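Local coordinates for pseudouridine synthase (Pyrococcus abyssi, PDB 2AUS), which probably isomerises uridine to pseudouridine in RNA, as the archaeal Cbf5 member of the TruB family of pseudouridine synthases, at residues M114-D119 and L191-H196; K124-M129 and I158-I163; G107-A112 and L169-V174. All coordinates share one frame; numbering follows the deposited sequence.

Contact 1 (M114-D119 and L191-H196)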
# COMPACT_ATOMS: atom_id res chain seq x y z
N MET A 114 -20.99 -8.80 -8.85
CA MET A 114 -20.97 -8.84 -10.30
C MET A 114 -21.59 -7.58 -10.87
O MET A 114 -22.66 -7.14 -10.43
CB MET A 114 -21.75 -10.07 -10.79
CG MET A 114 -22.08 -10.05 -12.29
SD MET A 114 -22.89 -11.58 -12.82
CE MET A 114 -24.58 -11.32 -12.21
N HIS A 115 -20.92 -6.98 -11.84
CA HIS A 115 -21.43 -5.77 -12.47
C HIS A 115 -21.84 -6.08 -13.91
O HIS A 115 -21.00 -6.41 -14.74
CB HIS A 115 -20.37 -4.67 -12.46
CG HIS A 115 -20.87 -3.38 -13.02
ND1 HIS A 115 -21.87 -2.64 -12.42
CD2 HIS A 115 -20.55 -2.71 -14.16
CE1 HIS A 115 -22.14 -1.59 -13.16
NE2 HIS A 115 -21.35 -1.60 -14.22
N LEU A 116 -23.14 -5.96 -14.20
CA LEU A 116 -23.64 -6.21 -15.55
C LEU A 116 -23.36 -5.01 -16.44
O LEU A 116 -23.47 -3.87 -15.99
CB LEU A 116 -25.14 -6.50 -15.50
CG LEU A 116 -25.48 -7.76 -14.71
CD1 LEU A 116 -26.98 -7.95 -14.68
CD2 LEU A 116 -24.78 -8.96 -15.35
N HIS A 117 -23.00 -5.27 -17.69
CA HIS A 117 -22.69 -4.20 -18.63
C HIS A 117 -23.92 -3.68 -19.36
O HIS A 117 -23.82 -2.82 -20.24
CB HIS A 117 -21.64 -4.69 -19.63
CG HIS A 117 -20.31 -4.98 -19.01
ND1 HIS A 117 -19.56 -4.01 -18.37
CD2 HIS A 117 -19.60 -6.13 -18.90
CE1 HIS A 117 -18.45 -4.55 -17.91
NE2 HIS A 117 -18.45 -5.83 -18.22
N GLY A 118 -25.09 -4.19 -18.98
CA GLY A 118 -26.33 -3.76 -19.59
C GLY A 118 -27.48 -4.06 -18.66
O GLY A 118 -27.39 -4.97 -17.83
N ASP A 119 -28.57 -3.30 -18.77
CA ASP A 119 -29.72 -3.50 -17.91
C ASP A 119 -30.43 -4.83 -18.16
O ASP A 119 -30.69 -5.20 -19.31
CB ASP A 119 -30.71 -2.35 -18.08
CG ASP A 119 -30.06 -1.00 -17.90
OD1 ASP A 119 -29.32 -0.82 -16.91
OD2 ASP A 119 -30.29 -0.11 -18.75
N LEU A 191 -26.76 -13.75 -19.91
CA LEU A 191 -27.68 -12.62 -19.78
C LEU A 191 -27.69 -11.79 -21.05
O LEU A 191 -28.56 -10.95 -21.25
CB LEU A 191 -27.28 -11.74 -18.59
CG LEU A 191 -27.50 -12.35 -17.22
CD1 LEU A 191 -26.98 -11.41 -16.15
CD2 LEU A 191 -28.98 -12.63 -17.01
N GLY A 192 -26.70 -12.03 -21.91
CA GLY A 192 -26.61 -11.31 -23.17
C GLY A 192 -25.95 -9.95 -23.10
O GLY A 192 -25.51 -9.42 -24.12
N VAL A 193 -25.85 -9.38 -21.90
CA VAL A 193 -25.26 -8.06 -21.72
C VAL A 193 -23.79 -8.06 -21.32
O VAL A 193 -23.08 -7.06 -21.49
CB VAL A 193 -26.04 -7.25 -20.67
CG1 VAL A 193 -27.50 -7.19 -21.06
CG2 VAL A 193 -25.87 -7.89 -19.29
N GLY A 194 -23.32 -9.19 -20.80
CA GLY A 194 -21.93 -9.27 -20.37
C GLY A 194 -21.82 -8.83 -18.92
O GLY A 194 -22.61 -8.01 -18.45
N ALA A 195 -20.85 -9.39 -18.21
CA ALA A 195 -20.67 -9.05 -16.80
C ALA A 195 -19.20 -9.03 -16.40
O ALA A 195 -18.36 -9.70 -17.00
CB ALA A 195 -21.43 -10.03 -15.94
N HIS A 196 -18.90 -8.24 -15.37
CA HIS A 196 -17.55 -8.09 -14.86
C HIS A 196 -17.57 -8.36 -13.36
O HIS A 196 -18.50 -7.96 -12.66
CB HIS A 196 -17.07 -6.66 -15.11
CG HIS A 196 -15.72 -6.36 -14.54
ND1 HIS A 196 -14.55 -6.89 -15.06
CD2 HIS A 196 -15.33 -5.58 -13.51
CE1 HIS A 196 -13.52 -6.45 -14.38
NE2 HIS A 196 -13.96 -5.64 -13.43
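His-115 and His-196 face each other as an antiparallel hydrogen-bonded pair. His-115 N gives an almost straight bond of 2.7 Å to His-196 O, at 178° on the hydrogen. His-196 N returns a bond to His-115 O. Next along, Leu-116 and Ala-195 form a non-hydrogen-bonded pair, and His-117 N then reaches Gly-194 O at 2.9 Å, just beyond the strand end.

On the face carrying Leu-116 and Ala-195, the methyl Ala-195 CB sits between Leu-116 CD2 (3.6 Å) and Met-114 CG (3.7 Å). Leu-116 meets Leu-191 at about a right angle, and its CD2 packs tightly on Leu-191 CD1 at 3.4 Å. On the other face the His-117 ring lies along residues 194-196, with NE2 3.5 Å from His-196 CB. Its CG stands beside the backbone N (chi1 -66°), which turns the ring back over the strand pair and sets His-115 O above the ring centre. Val-193 CG2 rests 3.6 Å from Gly-118 O, where the chains part.

Second-shell groups hold these pieces. His-115 ND1 bonds to Asp-167, and Asp-119 makes a salt bridge with Arg-166. Helix 180-191 covers Met-114 and Ala-195. Gly-192, with positive phi, is the first residue to leave the helical conformation and turns the chain toward strand 195-205. The contact is a pairing of antiparallel strands at the end of a helix-covered sheet in the TruB-type catalytic fold.

Contact 2 (K124-M129 and I158-I163)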
# COMPACT_ATOMS: atom_id res chain seq x y z
N LYS A 124 -35.11 -11.94 -14.47
CA LYS A 124 -34.26 -12.67 -15.41
C LYS A 124 -32.93 -13.04 -14.76
O LYS A 124 -32.47 -14.18 -14.87
CB LYS A 124 -34.02 -11.82 -16.66
CG LYS A 124 -33.30 -12.56 -17.78
CD LYS A 124 -33.07 -11.65 -18.97
CE LYS A 124 -32.25 -12.34 -20.05
NZ LYS A 124 -31.89 -11.41 -21.15
N ILE A 125 -32.32 -12.08 -14.07
CA ILE A 125 -31.05 -12.33 -13.39
C ILE A 125 -31.17 -13.52 -12.45
O ILE A 125 -30.31 -14.41 -12.45
CB ILE A 125 -30.58 -11.11 -12.57
CG1 ILE A 125 -30.44 -9.88 -13.47
CG2 ILE A 125 -29.24 -11.42 -11.91
CD1 ILE A 125 -30.02 -8.62 -12.73
N ARG A 126 -32.22 -13.53 -11.63
CA ARG A 126 -32.43 -14.62 -10.68
C ARG A 126 -32.63 -15.98 -11.33
O ARG A 126 -32.17 -16.99 -10.81
CB ARG A 126 -33.62 -14.31 -9.77
CG ARG A 126 -33.30 -13.36 -8.63
CD ARG A 126 -34.23 -13.60 -7.45
NE ARG A 126 -33.72 -12.99 -6.22
CZ ARG A 126 -33.66 -11.68 -6.02
NH1 ARG A 126 -34.07 -10.84 -6.97
NH2 ARG A 126 -33.17 -11.20 -4.88
N ALA A 127 -33.32 -16.00 -12.47
CA ALA A 127 -33.58 -17.25 -13.17
C ALA A 127 -32.31 -17.81 -13.81
O ALA A 127 -32.04 -19.01 -13.71
CB ALA A 127 -34.65 -17.04 -14.24
N VAL A 128 -31.54 -16.94 -14.45
CA VAL A 128 -30.31 -17.35 -15.11
C VAL A 128 -29.23 -17.80 -14.13
O VAL A 128 -28.49 -18.75 -14.40
CB VAL A 128 -29.73 -16.21 -15.97
CG1 VAL A 128 -28.38 -16.60 -16.52
CG2 VAL A 128 -30.69 -15.90 -17.10
N MET A 129 -29.13 -17.12 -12.99
CA MET A 129 -28.13 -17.48 -12.00
C MET A 129 -28.58 -18.71 -11.23
O MET A 129 -27.84 -19.24 -10.40
CB MET A 129 -27.87 -16.32 -11.06
CG MET A 129 -27.06 -15.21 -11.70
SD MET A 129 -26.72 -13.87 -10.57
CE MET A 129 -25.50 -14.64 -9.48
N ILE A 158 -25.72 -20.97 -5.70
CA ILE A 158 -25.57 -19.57 -6.01
C ILE A 158 -26.73 -18.88 -5.31
O ILE A 158 -27.88 -19.03 -5.70
CB ILE A 158 -25.67 -19.28 -7.52
CG1 ILE A 158 -24.44 -19.84 -8.23
CG2 ILE A 158 -25.79 -17.79 -7.75
CD1 ILE A 158 -24.45 -19.59 -9.73
N GLU A 159 -26.41 -18.16 -4.24
CA GLU A 159 -27.41 -17.45 -3.46
C GLU A 159 -27.28 -15.94 -3.68
O GLU A 159 -26.31 -15.32 -3.26
CB GLU A 159 -27.23 -17.78 -1.99
CG GLU A 159 -27.89 -16.80 -1.03
CD GLU A 159 -27.44 -17.01 0.40
OE1 GLU A 159 -26.21 -17.05 0.64
OE2 GLU A 159 -28.31 -17.11 1.29
N ILE A 160 -28.26 -15.36 -4.36
CA ILE A 160 -28.25 -13.93 -4.62
C ILE A 160 -28.62 -13.19 -3.34
O ILE A 160 -29.71 -13.37 -2.80
CB ILE A 160 -29.24 -13.55 -5.73
CG1 ILE A 160 -28.79 -14.18 -7.05
CG2 ILE A 160 -29.33 -12.03 -5.86
CD1 ILE A 160 -29.70 -13.92 -8.22
N LEU A 161 -27.70 -12.37 -2.86
CA LEU A 161 -27.92 -11.60 -1.65
C LEU A 161 -28.70 -10.34 -1.99
O LEU A 161 -29.78 -10.11 -1.45
CB LEU A 161 -26.59 -11.23 -0.99
CG LEU A 161 -25.72 -12.41 -0.52
CD1 LEU A 161 -24.43 -11.89 0.08
CD2 LEU A 161 -26.48 -13.23 0.52
N GLU A 162 -28.16 -9.53 -2.89
CA GLU A 162 -28.83 -8.30 -3.28
C GLU A 162 -28.65 -7.97 -4.76
O GLU A 162 -27.65 -8.32 -5.37
CB GLU A 162 -28.30 -7.11 -2.46
CG GLU A 162 -28.42 -7.28 -0.96
CD GLU A 162 -27.99 -6.03 -0.21
OE1 GLU A 162 -27.22 -5.23 -0.79
OE2 GLU A 162 -28.40 -5.87 0.96
N ILE A 163 -29.66 -7.30 -5.31
CA ILE A 163 -29.62 -6.88 -6.70
C ILE A 163 -30.00 -5.41 -6.78
O ILE A 163 -31.11 -5.04 -6.39
CB ILE A 163 -30.62 -7.66 -7.58
CG1 ILE A 163 -30.25 -9.15 -7.62
CG2 ILE A 163 -30.66 -7.06 -8.98
CD1 ILE A 163 -31.21 -10.00 -8.42
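Helix 122-131 packs on one face of the antiparallel sheet here, in the alpha/beta layering of the pseudouridine synthase fold. The axes of helix 124-129 and strand 158-163 lie 9.5 Å apart and run nearly antiparallel, at 158°. The sheet side offers three isoleucines, Ile-158, Ile-160 and Ile-163. A classic beta bulge at Leu-161 and Glu-162, opposite Leu-169, lets Ile-160 and Ile-163 both face the helix.

Ile-160 CD1 enters between helix side chains, 3.7 Å from Arg-126 CG and 3.8 Å from Met-129 SD. With an alanine here a gap is likely to open between Arg-126 and Met-129, and the sulfur would lose this neighbour. Met-129 bends at its last torsion (chi3 72°), which brings CE to 3.6 Å from Ile-158 CG2. Ile-158 CD1 lies 3.5 Å from Met-129 O. Ile-125 and Ile-163 lie alongside each other, pointing opposite ways, with Ile-125 CD1 4.1 Å from Ile-163 CG2.

The Arg-126 chain stretches out toward the strand, and its NH1 makes a salt bridge with Glu-122. One face of its guanidinium lies against Ile-160 CG2 and Ile-163 CD1, the latter 3.3 Å from NH1.

Contact 3 (G107-A112 and L169-V174)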
# COMPACT_ATOMS: atom_id res chain seq x y z
N GLY A 107 -13.75 -27.86 -1.01
CA GLY A 107 -14.70 -27.00 -1.69
C GLY A 107 -14.52 -25.57 -1.20
O GLY A 107 -13.92 -25.35 -0.15
N LYS A 108 -15.01 -24.60 -1.96
CA LYS A 108 -14.86 -23.21 -1.54
C LYS A 108 -16.12 -22.38 -1.71
O LYS A 108 -16.96 -22.65 -2.57
CB LYS A 108 -13.70 -22.57 -2.30
CG LYS A 108 -12.38 -23.16 -1.87
CD LYS A 108 -11.28 -22.88 -2.85
CE LYS A 108 -10.01 -23.59 -2.41
NZ LYS A 108 -10.24 -25.04 -2.23
N GLU A 109 -16.25 -21.38 -0.85
CA GLU A 109 -17.39 -20.48 -0.91
C GLU A 109 -16.86 -19.07 -1.05
O GLU A 109 -15.85 -18.70 -0.43
CB GLU A 109 -18.24 -20.59 0.35
CG GLU A 109 -19.53 -19.78 0.27
CD GLU A 109 -20.27 -19.72 1.60
OE1 GLU A 109 -19.73 -19.12 2.56
OE2 GLU A 109 -21.39 -20.27 1.68
N TYR A 110 -17.54 -18.28 -1.87
CA TYR A 110 -17.13 -16.90 -2.09
C TYR A 110 -18.35 -16.00 -2.05
O TYR A 110 -19.49 -16.45 -2.16
CB TYR A 110 -16.51 -16.75 -3.48
CG TYR A 110 -15.23 -17.52 -3.72
CD1 TYR A 110 -14.00 -16.91 -3.53
CD2 TYR A 110 -15.26 -18.83 -4.18
CE1 TYR A 110 -12.81 -17.59 -3.80
CE2 TYR A 110 -14.08 -19.52 -4.45
CZ TYR A 110 -12.86 -18.90 -4.26
OH TYR A 110 -11.69 -19.56 -4.53
N VAL A 111 -18.09 -14.71 -1.87
CA VAL A 111 -19.14 -13.72 -1.92
C VAL A 111 -18.58 -12.82 -3.01
O VAL A 111 -17.43 -12.39 -2.95
CB VAL A 111 -19.29 -12.94 -0.60
CG1 VAL A 111 -20.18 -11.72 -0.82
CG2 VAL A 111 -19.92 -13.85 0.43
N ALA A 112 -19.39 -12.57 -4.04
CA ALA A 112 -18.91 -11.78 -5.15
C ALA A 112 -19.87 -10.71 -5.62
O ALA A 112 -21.09 -10.86 -5.54
CB ALA A 112 -18.57 -12.69 -6.32
N LEU A 169 -24.91 -8.87 -5.94
CA LEU A 169 -24.10 -9.38 -4.85
C LEU A 169 -24.59 -10.80 -4.57
O LEU A 169 -25.76 -11.00 -4.21
CB LEU A 169 -24.27 -8.50 -3.61
CG LEU A 169 -23.58 -8.95 -2.32
CD1 LEU A 169 -22.06 -8.85 -2.48
CD2 LEU A 169 -24.04 -8.09 -1.15
N PHE A 170 -23.72 -11.79 -4.74
CA PHE A 170 -24.15 -13.16 -4.50
C PHE A 170 -23.12 -14.02 -3.82
O PHE A 170 -21.92 -13.73 -3.85
CB PHE A 170 -24.59 -13.81 -5.82
CG PHE A 170 -23.46 -14.07 -6.78
CD1 PHE A 170 -22.89 -15.33 -6.87
CD2 PHE A 170 -23.01 -13.06 -7.63
CE1 PHE A 170 -21.88 -15.59 -7.80
CE2 PHE A 170 -22.00 -13.31 -8.55
CZ PHE A 170 -21.43 -14.58 -8.64
N ARG A 171 -23.60 -15.08 -3.18
CA ARG A 171 -22.74 -16.03 -2.48
C ARG A 171 -22.76 -17.30 -3.33
O ARG A 171 -23.80 -17.70 -3.83
CB ARG A 171 -23.30 -16.31 -1.09
CG ARG A 171 -22.69 -17.51 -0.39
CD ARG A 171 -23.24 -17.65 1.02
NE ARG A 171 -22.59 -16.70 1.92
CZ ARG A 171 -23.23 -15.90 2.77
NH1 ARG A 171 -24.56 -15.92 2.83
NH2 ARG A 171 -22.55 -15.08 3.55
N VAL A 172 -21.60 -17.92 -3.49
CA VAL A 172 -21.51 -19.11 -4.30
C VAL A 172 -20.60 -20.17 -3.70
O VAL A 172 -19.50 -19.87 -3.24
CB VAL A 172 -21.00 -18.76 -5.73
CG1 VAL A 172 -19.66 -18.05 -5.64
CG2 VAL A 172 -20.86 -20.02 -6.56
N GLY A 173 -21.09 -21.41 -3.69
CA GLY A 173 -20.32 -22.53 -3.18
C GLY A 173 -19.84 -23.24 -4.43
O GLY A 173 -20.62 -23.45 -5.36
N VAL A 174 -18.56 -23.61 -4.47
CA VAL A 174 -18.00 -24.27 -5.64
C VAL A 174 -17.00 -25.37 -5.33
O VAL A 174 -16.43 -25.43 -4.24
CB VAL A 174 -17.29 -23.25 -6.55
CG1 VAL A 174 -18.24 -22.15 -6.96
CG2 VAL A 174 -16.07 -22.66 -5.81
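The carboxylate of Glu-109 is gripped from several sides. OE2 bonds to Tyr-157 OH and OE1 to Thr-203 OG1, while Arg-171 NE makes a long salt bridge to OE2 at 3.8 Å. The carboxylate and guanidinium planes are 35° apart and the two side chains cross at a slant. The nearer touch is Arg-171 CD to Glu-109 OE2, at 3.3 Å. NH1 of Arg-171 has its own salt bridge, to Glu-159. Its NE is buried without a hydrogen-bond partner, so the nearby carboxylate probably compensates only in part, by charge.

These residues lie on two central strands of the antiparallel sheet of the TruB-type fold. Residues 108-112 and 169-174 are joined by six backbone bonds, the shortest from Val-174 N to Lys-108 O at 2.7 Å.

On the face opposite Glu-109, Val-174 CG2 meets the edge of the Tyr-110 ring in its plane, 4.0 Å from CE2. Tyr-110 CB touches Val-172 CG1. Phe-170 has its CG between the backbone N and the carbonyl carbon (chi1 69°), and this lays the ring face over Ala-112 CB, 4.1 Å from CE2. Helix 180-191 covers this face through Ile-180, Leu-183 and Ile-184.

The three contacts share one antiparallel sheet. Contacts 1 and 3 both use strand 108-116, with strand 195-205 on one side and strand 167-174 on the other. Their centres are about 18 Å apart. Contact 2 sets helix 122-131 against the next strand out, 152-164, and its centre is about 12 Å from that of contact 3 and 13 Å from that of contact 1. Met-129 links all three: SD lies 3.7 Å from Met-114 CE, and CE lies 3.4 Å from Phe-170 CG. Leu-161 N probably bonds to Leu-169 O at 2.7 Å. Near contact 3, a phosphate ion, probably picked up from the crystallisation solution, lies about 3 Å from the side chain of Lys-108.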